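Local coordinates for carbon monoxide dehydrogenase (Thermococcus sp. AM4, PDB 6T7J), which probably catalyses the oxidation of carbon monoxide to carbon dioxide, passing the electrons through iron-sulfur clusters to ferredoxin, and is crystallised here with a nickel-free active-site cluster, at residues G571-L576 with K603-P608; R170-A175 with D226-S231; G332-I337 with Y355-I360; P247-A252 with E412-F417; K177-V182 with D542-P547. All coordinates share one frame; numbering follows the deposited sequence.

Contact 1: residues G571-L576 with K603-P608; sequences GVFTHL and KFYVEP
Y605 packs against F573 and H575 on one face of the parallel strand pair 574-576 and 604-606, while L576 lies against F604 on the other. CZ of F573 presses on CB of Y605 at 3.4 Å; the two rings are nearly parallel, their planes 21° apart, but have slid until they scarcely overlap. CG of F573 stands anti to the backbone N (chi1 179°), which carries the ring across towards the neighbouring strand and Y605 and leaves its edge to K603, whose CE is 3.8 Å from CE1 of F573 before NZ pairs with E597. L576 is gripped by backbone and side chain alike: its N donates to O of Y605 at 2.9 Å, its O accepts an almost straight bond from N of E607 at 2.9 Å, and its CG comes within 3.8 Å of CD1 of F604. The side chain of H575 adds a bond beside the ladder: NE2 donates in the imidazole plane to O of E607 at 2.8 Å while ND1 is bonded to S551. An alanine at H575 is likely to leave the carbonyl of E607 without this donor and open a gap beside the Y605 ring. The pair forms one edge of a six-stranded parallel sheet of Rossmann-like strand order 3-2-1-4-5-6, with helix 610-627 packed over the aromatic cluster.

Contact 2: residues R170-A175 with D226-S231; sequences RMLALA and DGWSGS
A175 and W228 make a CH-pi contact. CB of A175 stands 3.8 Å from the centroid of the six-membered ring of the indole, only 12° off its normal, and CA of A175 follows it over the same ring at 3.5 Å from CZ3 of W228. The carbonyl of L174 also approaches this end of the indole obliquely. With CG of W228 anti to its carbonyl carbon (chi1 -78°), the indole is directed out from the helix to the 3-10 segment.

Apolar packing continues the seam: CD2 of L172 meets CB of W228 at 3.6 Å, the two side chains crossing at about a right angle. A close carbon-to-carbonyl contact lies beside it, CB of M171 resting 3.3 Å from O of W228; the methionine chain then bends past S229.

No hydrogen bond passes directly between the segments; their polar ties run through third parties. The carboxylate of E160 on helix 146-162 takes bonds from N of R170, N of M171 and OG of S229, thereby holding both segments, while NE1 of W228 is bonded to S570 and the indole meets W183 edge-to-face.

Backbone bonds set the two shapes that fit together. N of A173 reaches O of R170 at 2.9 Å, starting the 3-10 turn, and N of S231 reaches O of D226 at 2.8 Å, one residue further back than in an alpha-helix. The arrangement is thus a 3-10 segment lodged against a pi-type turn of the long helix 212-242, within the helical part of the enzyme.

Contact 3: residues G332-I337 with Y355-I360; sequences GAVEAI and YHTKVI
OG1 of T357 is held from two directions: it donates to O of V334 at 2.5 Å, in the carbonyl plane, and accepts from water 1 at 2.6 Å. The same water takes the N-H of V334, so both backbone polar atoms of V334 are tied to one hydroxyl, directly or through the water. With OG1 beside the backbone N (chi1 -61°), CG2 of T357 is turned to CG1 of V334, 3.7 Å away.

A second polar link joins H356 and E335. NE2 of H356 gives a straight bond (172°) of 3.0 Å to OE2 of E335, which lies in the imidazole plane but is met on its anti side, ring and carboxylate planes being 55° apart. OE1 of E335 is taken by N263 and by a salt bridge to R399, an environment that would be expected to keep the carboxylate charged.

Beyond these side chains the backbones settle into a parallel ladder. N of K358 bonds to O of E335 at 3.2 Å, after which I337 takes both of its bonds, N to O of K358 and O to N of I360, each 2.9 Å long. CD1 of I360 packs on CB of A336, and CG2 of I337 lies alongside CG2 of V359 at 3.7 Å.

The contact closes the beta-alpha-beta unit in which helix 347-352 covers T357 and V359; strand 336-339 is paired on its other side with strand 261-268, and strand 358-361 with strand 372-373.

Contact 4: residues P247-A252 with E412-F417; sequences PLKAEA and EAIAGF
Strands 248-252 and 412-415 run antiparallel with a pronounced twist, their axes 4.6 Å apart at closest and their directions 143° from one another. L248 with A415 and A250 with A413 are the hydrogen-bonded pairs, each joined by two N-to-O bonds of 2.9 Å; K249 with I414 and E251 with E412 are the non-hydrogen-bonded pairs. The ladder ends at G416, whose positive phi (91°) turns the chain, and whose position hard by P247 CA leaves little room for a side chain.

K249 and E412 carry the outer face. NZ of K249 is modelled 2.5 Å from OE1 of E412, a salt bridge on the syn side of the carboxylate, though its exact length is doubtful. E412 reaches across in an extended form, whereas K249 is kinked at chi3 (-59°), bending its ammonium group towards the acid. On the way CG of K249 lies alongside I414, 3.7 Å from CG1 of that residue. A lysine in place of E412 would probably leave the ammonium group of K249 without its mate and set a like charge against it. At the end of the ribbon CG of P247 touches CE1 of F417 at 3.7 Å, the two side chains crossing at about a right angle.

On the other face, beside L248, are alanines: A250 and A415 rest on L311 of helix 304-314, and A413 with A252 on A487 of helix 480-489. The arrangement is a two-stranded antiparallel ribbon laid across two helices whose first turns carry cysteines C304, C305 and C481 of the active-site cluster pocket.

Contact 5: residues K177-V182 with D542-P547; sequences KKRIKV and DISDLP
NE and NH2 of R179 hold the two carboxylate oxygens of D542 in a bidentate salt bridge joining the first turns of helix 177-186 to the 3-10 turn 543-545. NH2 of R179 donates to OD2 of D542 at 2.7 Å and NE to OD1 at 3.2 Å, each oxygen being met on its syn side and close to the guanidinium plane; guanidinium and carboxylate are 25° from coplanar. A weak bond from NE to OD2 accompanies them. The arginine gets there by bending at chi2 (-71°) and again at chi3 (96°), which swings its planar end off the helix and across the aspartate.

Around this pair aliphatic groups close in. CB of K178 sits 3.4 Å from OD1 of D542 and its CD 3.5 Å from N of D542, while NZ of K178 runs on past the carboxylate without meeting it. CD1 of I543 touches CG of R179 at 3.8 Å, and CB of V182, from the arginine's own helix, covers one face of the guanidinium near its rim.

The next shell fixes both charged groups. NH1 of R179 is hydrogen-bonded to the carbonyl of I600. On the acid side, OD1 of D542 accepts a weak bond from N of I543, and OD2 another from OG of S544. The backbone N of D542 is itself fixed by D545, whose OD2 accepts its N-H on the anti side at 3.0 Å.

Overall arrangement
Contact 5 touches both contact 1 and contact 2, which do not touch each other; its centre lies about 17 Å from that of contact 1 and about 15 Å from that of contact 2. Contacts 2 and 5 alternate along the chain, contact 5 tying the helical region to the loop before strand 548-552 of the sheet that contact 1 ends. Contact 3 belongs to the other six-stranded parallel sheet, with the same strand order, about 39 Å from contact 1 centre to centre. Contact 4 encloses contact 3 in sequence, about 26 Å away between centres; its ribbon is backbone-bonded to I318 of strand 318-320 and H518 of strand 516-518, and so bridges the two sheets.

Contact 1: residues G571-L576 with K603-P608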
# COMPACT_ATOMS: atom_id res chain seq x y z
N GLY A 571 19.67 1.17 -14.23
CA GLY A 571 20.66 0.52 -15.05
C GLY A 571 21.93 0.08 -14.36
O GLY A 571 22.88 -0.32 -15.05
N VAL A 572 21.99 0.11 -13.03
CA VAL A 572 23.20 -0.27 -12.30
C VAL A 572 23.03 -1.69 -11.77
O VAL A 572 22.00 -2.03 -11.19
CB VAL A 572 23.53 0.72 -11.17
CG1 VAL A 572 22.32 1.04 -10.35
CG2 VAL A 572 24.61 0.15 -10.27
N PHE A 573 24.05 -2.51 -12.01
CA PHE A 573 24.18 -3.82 -11.38
C PHE A 573 24.16 -3.66 -9.86
O PHE A 573 25.01 -2.96 -9.30
CB PHE A 573 25.47 -4.47 -11.86
CG PHE A 573 25.75 -5.82 -11.27
CD1 PHE A 573 25.12 -6.95 -11.74
CD2 PHE A 573 26.69 -5.96 -10.25
CE1 PHE A 573 25.39 -8.19 -11.21
CE2 PHE A 573 26.97 -7.20 -9.71
CZ PHE A 573 26.32 -8.31 -10.19
N THR A 574 23.20 -4.30 -9.20
CA THR A 574 22.91 -4.05 -7.79
C THR A 574 23.01 -5.34 -6.99
O THR A 574 22.24 -6.28 -7.22
CB THR A 574 21.52 -3.42 -7.63
OG1 THR A 574 21.48 -2.17 -8.32
CG2 THR A 574 21.20 -3.20 -6.15
N HIS A 575 23.95 -5.38 -6.04
CA HIS A 575 24.18 -6.54 -5.20
C HIS A 575 23.38 -6.44 -3.91
O HIS A 575 23.24 -5.36 -3.33
CB HIS A 575 25.67 -6.68 -4.88
CG HIS A 575 25.94 -7.35 -3.57
ND1 HIS A 575 26.34 -6.67 -2.44
CD2 HIS A 575 25.87 -8.66 -3.21
CE1 HIS A 575 26.51 -7.52 -1.44
NE2 HIS A 575 26.22 -8.73 -1.88
N LEU A 576 22.87 -7.59 -3.46
CA LEU A 576 22.18 -7.70 -2.18
C LEU A 576 22.97 -8.65 -1.29
O LEU A 576 23.34 -9.75 -1.71
CB LEU A 576 20.75 -8.21 -2.36
CG LEU A 576 19.86 -7.47 -3.35
CD1 LEU A 576 18.44 -8.02 -3.29
CD2 LEU A 576 19.87 -5.97 -3.07
N LYS A 603 20.41 -5.31 -13.10
CA LYS A 603 19.89 -6.55 -12.54
C LYS A 603 20.34 -6.70 -11.10
O LYS A 603 21.25 -6.01 -10.63
CB LYS A 603 20.33 -7.77 -13.37
CG LYS A 603 21.82 -8.07 -13.32
CD LYS A 603 22.15 -9.23 -14.24
CE LYS A 603 23.65 -9.46 -14.36
NZ LYS A 603 23.96 -10.47 -15.40
N PHE A 604 19.68 -7.61 -10.39
CA PHE A 604 20.03 -7.96 -9.03
C PHE A 604 21.03 -9.11 -8.99
O PHE A 604 21.13 -9.91 -9.93
CB PHE A 604 18.77 -8.33 -8.23
CG PHE A 604 17.99 -7.15 -7.74
CD1 PHE A 604 18.50 -6.33 -6.75
CD2 PHE A 604 16.74 -6.86 -8.27
CE1 PHE A 604 17.77 -5.24 -6.30
CE2 PHE A 604 16.02 -5.78 -7.82
CZ PHE A 604 16.53 -4.97 -6.84
N TYR A 605 21.76 -9.20 -7.89
CA TYR A 605 22.71 -10.28 -7.67
C TYR A 605 22.82 -10.52 -6.17
O TYR A 605 23.27 -9.64 -5.44
CB TYR A 605 24.07 -9.94 -8.27
CG TYR A 605 25.23 -10.69 -7.65
CD1 TYR A 605 25.37 -12.06 -7.81
CD2 TYR A 605 26.20 -10.02 -6.91
CE1 TYR A 605 26.42 -12.75 -7.25
CE2 TYR A 605 27.26 -10.69 -6.34
CZ TYR A 605 27.37 -12.06 -6.52
OH TYR A 605 28.43 -12.73 -5.95
N VAL A 606 22.41 -11.70 -5.73
CA VAL A 606 22.35 -12.04 -4.31
C VAL A 606 23.62 -12.76 -3.92
O VAL A 606 23.99 -13.78 -4.53
CB VAL A 606 21.11 -12.89 -3.99
CG1 VAL A 606 20.95 -13.06 -2.49
CG2 VAL A 606 19.86 -12.27 -4.61
N GLU A 607 24.31 -12.25 -2.89
CA GLU A 607 25.50 -12.89 -2.34
C GLU A 607 25.75 -12.41 -0.92
O GLU A 607 26.26 -11.29 -0.72
CB GLU A 607 26.72 -12.62 -3.21
CG GLU A 607 27.98 -13.30 -2.71
CD GLU A 607 27.71 -14.72 -2.25
OE1 GLU A 607 27.48 -15.59 -3.11
OE2 GLU A 607 27.73 -14.96 -1.02
N PRO A 608 25.42 -13.21 0.09
CA PRO A 608 25.63 -12.78 1.48
C PRO A 608 27.10 -12.68 1.90
O PRO A 608 27.37 -12.16 2.99
CB PRO A 608 24.90 -13.85 2.30
CG PRO A 608 23.94 -14.49 1.34
CD PRO A 608 24.64 -14.45 0.01

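Contact 2: residues R170-A175 with D226-S231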
# COMPACT_ATOMS: atom_id res chain seq x y z
N ARG A 170 7.39 15.09 -13.43
CA ARG A 170 8.18 16.25 -13.85
C ARG A 170 9.65 16.08 -13.47
O ARG A 170 10.54 16.40 -14.27
CB ARG A 170 7.61 17.53 -13.25
CG ARG A 170 6.15 17.78 -13.59
CD ARG A 170 6.01 18.29 -15.02
NE ARG A 170 6.77 19.51 -15.24
CZ ARG A 170 6.27 20.73 -15.13
NH1 ARG A 170 7.04 21.79 -15.35
NH2 ARG A 170 5.00 20.90 -14.80
N MET A 171 9.92 15.57 -12.27
CA MET A 171 11.30 15.45 -11.80
C MET A 171 12.15 14.56 -12.69
O MET A 171 13.38 14.62 -12.62
CB MET A 171 11.32 14.93 -10.36
CG MET A 171 10.81 15.93 -9.33
SD MET A 171 11.90 17.35 -9.13
CE MET A 171 13.12 16.68 -8.01
N LEU A 172 11.52 13.74 -13.55
CA LEU A 172 12.27 12.94 -14.51
C LEU A 172 13.10 13.80 -15.45
O LEU A 172 13.98 13.26 -16.14
CB LEU A 172 11.31 12.07 -15.33
CG LEU A 172 10.64 10.91 -14.58
CD1 LEU A 172 9.93 9.98 -15.55
CD2 LEU A 172 11.66 10.15 -13.75
N ALA A 173 12.87 15.12 -15.50
CA ALA A 173 13.74 16.00 -16.25
C ALA A 173 15.19 15.95 -15.76
O ALA A 173 16.09 16.40 -16.47
CB ALA A 173 13.22 17.44 -16.18
N LEU A 174 15.42 15.40 -14.56
CA LEU A 174 16.79 15.23 -14.07
C LEU A 174 17.45 13.95 -14.58
O LEU A 174 18.66 13.79 -14.41
CB LEU A 174 16.79 15.23 -12.54
CG LEU A 174 16.52 16.57 -11.86
CD1 LEU A 174 15.85 16.37 -10.51
CD2 LEU A 174 17.81 17.35 -11.69
N ALA A 175 16.69 13.05 -15.20
CA ALA A 175 17.24 11.79 -15.70
C ALA A 175 17.68 11.93 -17.15
O ALA A 175 17.02 12.63 -17.93
CB ALA A 175 16.20 10.68 -15.58
N ASP A 226 9.86 6.66 -6.79
CA ASP A 226 10.59 6.97 -5.57
C ASP A 226 11.91 7.68 -5.87
O ASP A 226 12.12 8.83 -5.46
CB ASP A 226 10.85 5.69 -4.76
CG ASP A 226 11.62 5.94 -3.46
OD1 ASP A 226 11.91 7.11 -3.13
OD2 ASP A 226 11.93 4.95 -2.76
N GLY A 227 12.81 7.01 -6.58
CA GLY A 227 14.19 7.47 -6.64
C GLY A 227 14.36 8.76 -7.41
O GLY A 227 15.05 9.68 -6.96
N TRP A 228 13.75 8.85 -8.59
CA TRP A 228 13.94 10.00 -9.47
C TRP A 228 12.93 11.11 -9.23
O TRP A 228 12.87 12.06 -10.02
CB TRP A 228 13.87 9.54 -10.93
CG TRP A 228 15.14 8.89 -11.39
CD1 TRP A 228 15.37 7.55 -11.52
CD2 TRP A 228 16.35 9.54 -11.78
NE1 TRP A 228 16.65 7.33 -11.96
CE2 TRP A 228 17.27 8.54 -12.13
CE3 TRP A 228 16.74 10.88 -11.87
CZ2 TRP A 228 18.57 8.83 -12.56
CZ3 TRP A 228 18.03 11.17 -12.30
CH2 TRP A 228 18.92 10.15 -12.64
N SER A 229 12.14 11.04 -8.15
CA SER A 229 11.17 12.08 -7.87
C SER A 229 11.03 12.32 -6.38
O SER A 229 11.49 13.35 -5.87
CB SER A 229 9.81 11.72 -8.48
OG SER A 229 8.85 12.72 -8.21
N GLY A 230 10.40 11.38 -5.66
CA GLY A 230 10.16 11.53 -4.24
C GLY A 230 11.41 11.71 -3.41
O GLY A 230 11.58 12.74 -2.74
N SER A 231 12.30 10.72 -3.44
CA SER A 231 13.58 10.86 -2.76
C SER A 231 14.39 12.02 -3.33
O SER A 231 15.08 12.74 -2.60
CB SER A 231 14.37 9.55 -2.86
OG SER A 231 14.11 8.70 -1.76

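Contact 3: residues G332-I337 with Y355-I360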
# COMPACT_ATOMS: atom_id res chain seq x y z
N GLY A 332 23.40 4.09 29.31
CA GLY A 332 22.93 4.70 30.54
C GLY A 332 23.08 6.20 30.61
O GLY A 332 22.80 6.79 31.66
N ALA A 333 23.52 6.85 29.53
CA ALA A 333 23.81 8.27 29.54
C ALA A 333 22.92 9.08 28.60
O ALA A 333 23.19 10.26 28.39
CB ALA A 333 25.28 8.51 29.18
N VAL A 334 21.87 8.48 28.05
CA VAL A 334 20.98 9.18 27.13
C VAL A 334 19.84 9.79 27.94
O VAL A 334 18.98 9.08 28.46
CB VAL A 334 20.45 8.25 26.03
CG1 VAL A 334 19.40 8.97 25.20
CG2 VAL A 334 21.59 7.78 25.15
N GLU A 335 19.83 11.12 28.04
CA GLU A 335 18.74 11.80 28.73
C GLU A 335 17.46 11.73 27.92
O GLU A 335 16.37 11.58 28.48
CB GLU A 335 19.12 13.25 29.01
CG GLU A 335 19.87 13.43 30.31
CD GLU A 335 21.26 12.82 30.29
OE1 GLU A 335 22.09 13.27 29.46
OE2 GLU A 335 21.52 11.90 31.09
N ALA A 336 17.56 11.85 26.60
CA ALA A 336 16.39 11.82 25.74
C ALA A 336 16.79 11.40 24.34
O ALA A 336 17.86 11.79 23.84
CB ALA A 336 15.69 13.19 25.71
N ILE A 337 15.93 10.60 23.71
CA ILE A 337 16.05 10.27 22.29
C ILE A 337 14.79 10.80 21.60
O ILE A 337 13.67 10.45 21.98
CB ILE A 337 16.24 8.76 22.05
CG1 ILE A 337 16.27 8.46 20.55
CG2 ILE A 337 15.17 7.93 22.76
CD1 ILE A 337 16.99 7.16 20.21
N TYR A 355 15.87 2.69 32.36
CA TYR A 355 16.75 3.80 32.73
C TYR A 355 15.87 5.01 33.01
O TYR A 355 14.66 4.91 33.25
CB TYR A 355 17.78 4.08 31.63
CG TYR A 355 18.67 2.91 31.28
CD1 TYR A 355 18.26 1.95 30.37
CD2 TYR A 355 19.93 2.78 31.85
CE1 TYR A 355 19.08 0.88 30.04
CE2 TYR A 355 20.76 1.72 31.53
CZ TYR A 355 20.33 0.77 30.63
OH TYR A 355 21.15 -0.28 30.31
N HIS A 356 16.48 6.19 32.98
CA HIS A 356 15.76 7.46 33.04
C HIS A 356 15.39 7.98 31.66
O HIS A 356 14.61 8.93 31.56
CB HIS A 356 16.60 8.51 33.76
CG HIS A 356 17.84 8.91 33.02
ND1 HIS A 356 18.59 8.02 32.29
CD2 HIS A 356 18.46 10.11 32.90
CE1 HIS A 356 19.62 8.65 31.75
NE2 HIS A 356 19.56 9.92 32.10
N THR A 357 15.93 7.37 30.60
CA THR A 357 15.83 7.91 29.25
C THR A 357 14.38 8.14 28.84
O THR A 357 13.51 7.29 29.06
CB THR A 357 16.51 6.96 28.26
OG1 THR A 357 17.89 6.83 28.60
CG2 THR A 357 16.38 7.48 26.83
N LYS A 358 14.12 9.29 28.22
CA LYS A 358 12.81 9.63 27.69
C LYS A 358 12.80 9.48 26.17
O LYS A 358 13.64 10.07 25.48
CB LYS A 358 12.42 11.05 28.09
CG LYS A 358 12.19 11.23 29.58
CD LYS A 358 12.65 12.60 30.05
CE LYS A 358 12.14 12.90 31.45
NZ LYS A 358 10.65 12.99 31.49
N VAL A 359 11.86 8.69 25.67
CA VAL A 359 11.65 8.51 24.24
C VAL A 359 10.58 9.52 23.81
O VAL A 359 9.40 9.34 24.10
CB VAL A 359 11.22 7.07 23.91
CG1 VAL A 359 10.77 6.95 22.46
CG2 VAL A 359 12.35 6.10 24.22
N ILE A 360 11.00 10.58 23.12
CA ILE A 360 10.08 11.64 22.70
C ILE A 360 9.71 11.41 21.24
O ILE A 360 10.56 11.53 20.35
CB ILE A 360 10.70 13.03 22.90
CG1 ILE A 360 10.77 13.39 24.38
CG2 ILE A 360 9.89 14.09 22.17
CD1 ILE A 360 12.11 13.10 25.02
O HOH W 1 20.35 5.94 28.79

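Contact 4: residues P247-A252 with E412-F417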
# COMPACT_ATOMS: atom_id res chain seq x y z
N PRO A 247 32.19 19.41 2.23
CA PRO A 247 33.05 18.55 3.05
C PRO A 247 33.35 19.15 4.41
O PRO A 247 33.62 20.35 4.54
CB PRO A 247 34.32 18.42 2.20
CG PRO A 247 33.85 18.61 0.80
CD PRO A 247 32.76 19.64 0.89
N LEU A 248 33.27 18.30 5.43
CA LEU A 248 33.58 18.68 6.80
C LEU A 248 34.04 17.44 7.54
O LEU A 248 34.04 16.33 7.00
CB LEU A 248 32.37 19.33 7.49
CG LEU A 248 31.05 18.54 7.48
CD1 LEU A 248 30.95 17.61 8.68
CD2 LEU A 248 29.87 19.50 7.45
N LYS A 249 34.43 17.62 8.80
CA LYS A 249 34.90 16.52 9.64
C LYS A 249 34.08 16.46 10.92
O LYS A 249 33.63 17.49 11.44
CB LYS A 249 36.39 16.68 9.98
CG LYS A 249 37.28 16.78 8.75
CD LYS A 249 38.72 16.43 9.09
CE LYS A 249 39.28 17.33 10.18
NZ LYS A 249 40.55 16.79 10.74
N ALA A 250 33.90 15.25 11.43
CA ALA A 250 33.15 15.04 12.66
C ALA A 250 33.55 13.68 13.24
O ALA A 250 34.45 13.01 12.74
CB ALA A 250 31.65 15.15 12.42
N GLU A 251 32.86 13.28 14.31
CA GLU A 251 33.17 12.07 15.05
C GLU A 251 32.05 11.05 14.88
O GLU A 251 30.90 11.38 14.59
CB GLU A 251 33.39 12.37 16.53
CG GLU A 251 34.44 13.43 16.79
CD GLU A 251 35.78 12.83 17.18
OE1 GLU A 251 36.25 11.91 16.48
OE2 GLU A 251 36.36 13.29 18.19
N ALA A 252 32.42 9.78 15.08
CA ALA A 252 31.53 8.65 14.85
C ALA A 252 31.74 7.62 15.94
O ALA A 252 32.79 7.58 16.60
CB ALA A 252 31.76 8.02 13.47
N GLU A 412 37.26 9.49 13.66
CA GLU A 412 37.09 10.69 12.85
C GLU A 412 36.59 10.31 11.46
O GLU A 412 36.96 9.27 10.91
CB GLU A 412 38.40 11.47 12.73
CG GLU A 412 38.25 12.76 11.96
CD GLU A 412 39.42 13.69 12.16
OE1 GLU A 412 39.76 14.43 11.21
OE2 GLU A 412 40.01 13.68 13.26
N ALA A 413 35.73 11.16 10.90
CA ALA A 413 35.15 10.91 9.60
C ALA A 413 34.98 12.22 8.85
O ALA A 413 34.51 13.21 9.42
CB ALA A 413 33.80 10.20 9.73
N ILE A 414 35.36 12.22 7.58
CA ILE A 414 35.13 13.34 6.68
C ILE A 414 33.86 13.04 5.90
O ILE A 414 33.81 12.08 5.12
CB ILE A 414 36.32 13.56 5.74
CG1 ILE A 414 37.59 13.87 6.54
CG2 ILE A 414 36.02 14.68 4.75
CD1 ILE A 414 38.82 14.04 5.69
N ALA A 415 32.83 13.85 6.11
CA ALA A 415 31.53 13.67 5.47
C ALA A 415 31.18 14.92 4.66
O ALA A 415 31.96 15.87 4.56
CB ALA A 415 30.45 13.37 6.51
N GLY A 416 29.99 14.90 4.08
CA GLY A 416 29.49 16.05 3.35
C GLY A 416 29.81 16.08 1.87
O GLY A 416 30.01 17.16 1.32
N PHE A 417 29.87 14.92 1.21
CA PHE A 417 30.25 14.85 -0.20
C PHE A 417 28.99 14.72 -1.05
O PHE A 417 28.64 13.65 -1.54
CB PHE A 417 31.22 13.70 -0.44
CG PHE A 417 32.58 13.93 0.15
CD1 PHE A 417 33.45 14.85 -0.42
CD2 PHE A 417 32.99 13.23 1.27
CE1 PHE A 417 34.70 15.07 0.12
CE2 PHE A 417 34.24 13.45 1.82
CZ PHE A 417 35.10 14.36 1.24

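Contact 5: residues K177-V182 with D542-P547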
# COMPACT_ATOMS: atom_id res chain seq x y z
N LYS A 177 18.35 11.37 -21.15
CA LYS A 177 17.41 10.97 -22.19
C LYS A 177 17.50 9.49 -22.51
O LYS A 177 16.53 8.89 -22.98
CB LYS A 177 17.66 11.79 -23.46
CG LYS A 177 17.87 13.28 -23.22
CD LYS A 177 18.09 14.01 -24.54
CE LYS A 177 19.27 14.97 -24.44
NZ LYS A 177 19.71 15.44 -25.79
N LYS A 178 18.67 8.87 -22.28
CA LYS A 178 18.81 7.44 -22.55
C LYS A 178 17.98 6.62 -21.57
O LYS A 178 17.28 5.68 -21.97
CB LYS A 178 20.28 7.05 -22.49
CG LYS A 178 21.17 7.80 -23.47
CD LYS A 178 22.51 7.12 -23.65
CE LYS A 178 23.49 7.99 -24.42
NZ LYS A 178 22.98 8.34 -25.77
N ARG A 179 18.04 6.96 -20.28
CA ARG A 179 17.17 6.32 -19.30
C ARG A 179 15.70 6.58 -19.63
O ARG A 179 14.85 5.70 -19.46
CB ARG A 179 17.50 6.82 -17.89
CG ARG A 179 18.77 6.23 -17.30
CD ARG A 179 18.58 4.77 -16.95
NE ARG A 179 19.06 3.88 -18.01
CZ ARG A 179 18.73 2.60 -18.11
NH1 ARG A 179 17.91 2.05 -17.23
NH2 ARG A 179 19.22 1.86 -19.10
N ILE A 180 15.41 7.80 -20.09
CA ILE A 180 14.05 8.17 -20.51
C ILE A 180 13.55 7.24 -21.58
O ILE A 180 12.42 6.71 -21.51
CB ILE A 180 14.06 9.63 -21.01
CG1 ILE A 180 14.48 10.59 -19.90
CG2 ILE A 180 12.71 10.01 -21.61
CD1 ILE A 180 13.35 11.05 -19.03
N LYS A 181 14.36 7.02 -22.62
CA LYS A 181 13.96 6.17 -23.73
C LYS A 181 13.86 4.71 -23.31
O LYS A 181 12.97 3.99 -23.76
CB LYS A 181 14.96 6.34 -24.88
CG LYS A 181 14.60 5.60 -26.14
CD LYS A 181 13.26 6.08 -26.69
CE LYS A 181 12.37 4.90 -27.06
NZ LYS A 181 12.94 4.09 -28.18
N VAL A 182 14.77 4.26 -22.44
CA VAL A 182 14.71 2.90 -21.92
C VAL A 182 13.40 2.67 -21.18
O VAL A 182 12.66 1.71 -21.45
CB VAL A 182 15.92 2.62 -21.00
CG1 VAL A 182 15.66 1.41 -20.13
CG2 VAL A 182 17.18 2.43 -21.83
N ASP A 542 24.99 5.66 -21.65
CA ASP A 542 23.92 5.38 -20.70
C ASP A 542 24.51 4.99 -19.34
O ASP A 542 25.66 4.58 -19.23
CB ASP A 542 23.00 4.27 -21.21
CG ASP A 542 21.66 4.25 -20.49
OD1 ASP A 542 21.32 5.25 -19.83
OD2 ASP A 542 20.95 3.22 -20.58
N ILE A 543 23.69 5.14 -18.29
CA ILE A 543 24.13 4.73 -16.96
C ILE A 543 24.53 3.26 -16.95
O ILE A 543 25.46 2.87 -16.24
CB ILE A 543 23.02 5.03 -15.92
CG1 ILE A 543 22.84 6.54 -15.74
CG2 ILE A 543 23.34 4.38 -14.59
CD1 ILE A 543 21.66 6.92 -14.86
N SER A 544 23.85 2.44 -17.75
CA SER A 544 24.12 1.01 -17.76
C SER A 544 25.50 0.67 -18.32
O SER A 544 26.02 -0.41 -18.04
CB SER A 544 23.04 0.28 -18.56
OG SER A 544 22.58 1.07 -19.63
N ASP A 545 26.11 1.56 -19.10
CA ASP A 545 27.44 1.30 -19.65
C ASP A 545 28.57 1.71 -18.71
O ASP A 545 29.72 1.35 -18.97
CB ASP A 545 27.63 2.01 -20.99
CG ASP A 545 26.45 1.86 -21.92
OD1 ASP A 545 26.05 0.72 -22.20
OD2 ASP A 545 25.92 2.90 -22.37
N LEU A 546 28.27 2.46 -17.65
CA LEU A 546 29.32 2.92 -16.76
C LEU A 546 29.97 1.74 -16.03
O LEU A 546 29.29 0.76 -15.71
CB LEU A 546 28.77 3.91 -15.74
CG LEU A 546 28.18 5.23 -16.23
CD1 LEU A 546 27.67 6.05 -15.06
CD2 LEU A 546 29.21 6.03 -17.03
N PRO A 547 31.27 1.81 -15.77
CA PRO A 547 31.91 0.82 -14.88
C PRO A 547 31.55 1.12 -13.42
O PRO A 547 32.29 1.76 -12.67
CB PRO A 547 33.40 1.00 -15.17
CG PRO A 547 33.52 2.43 -15.59
CD PRO A 547 32.24 2.78 -16.31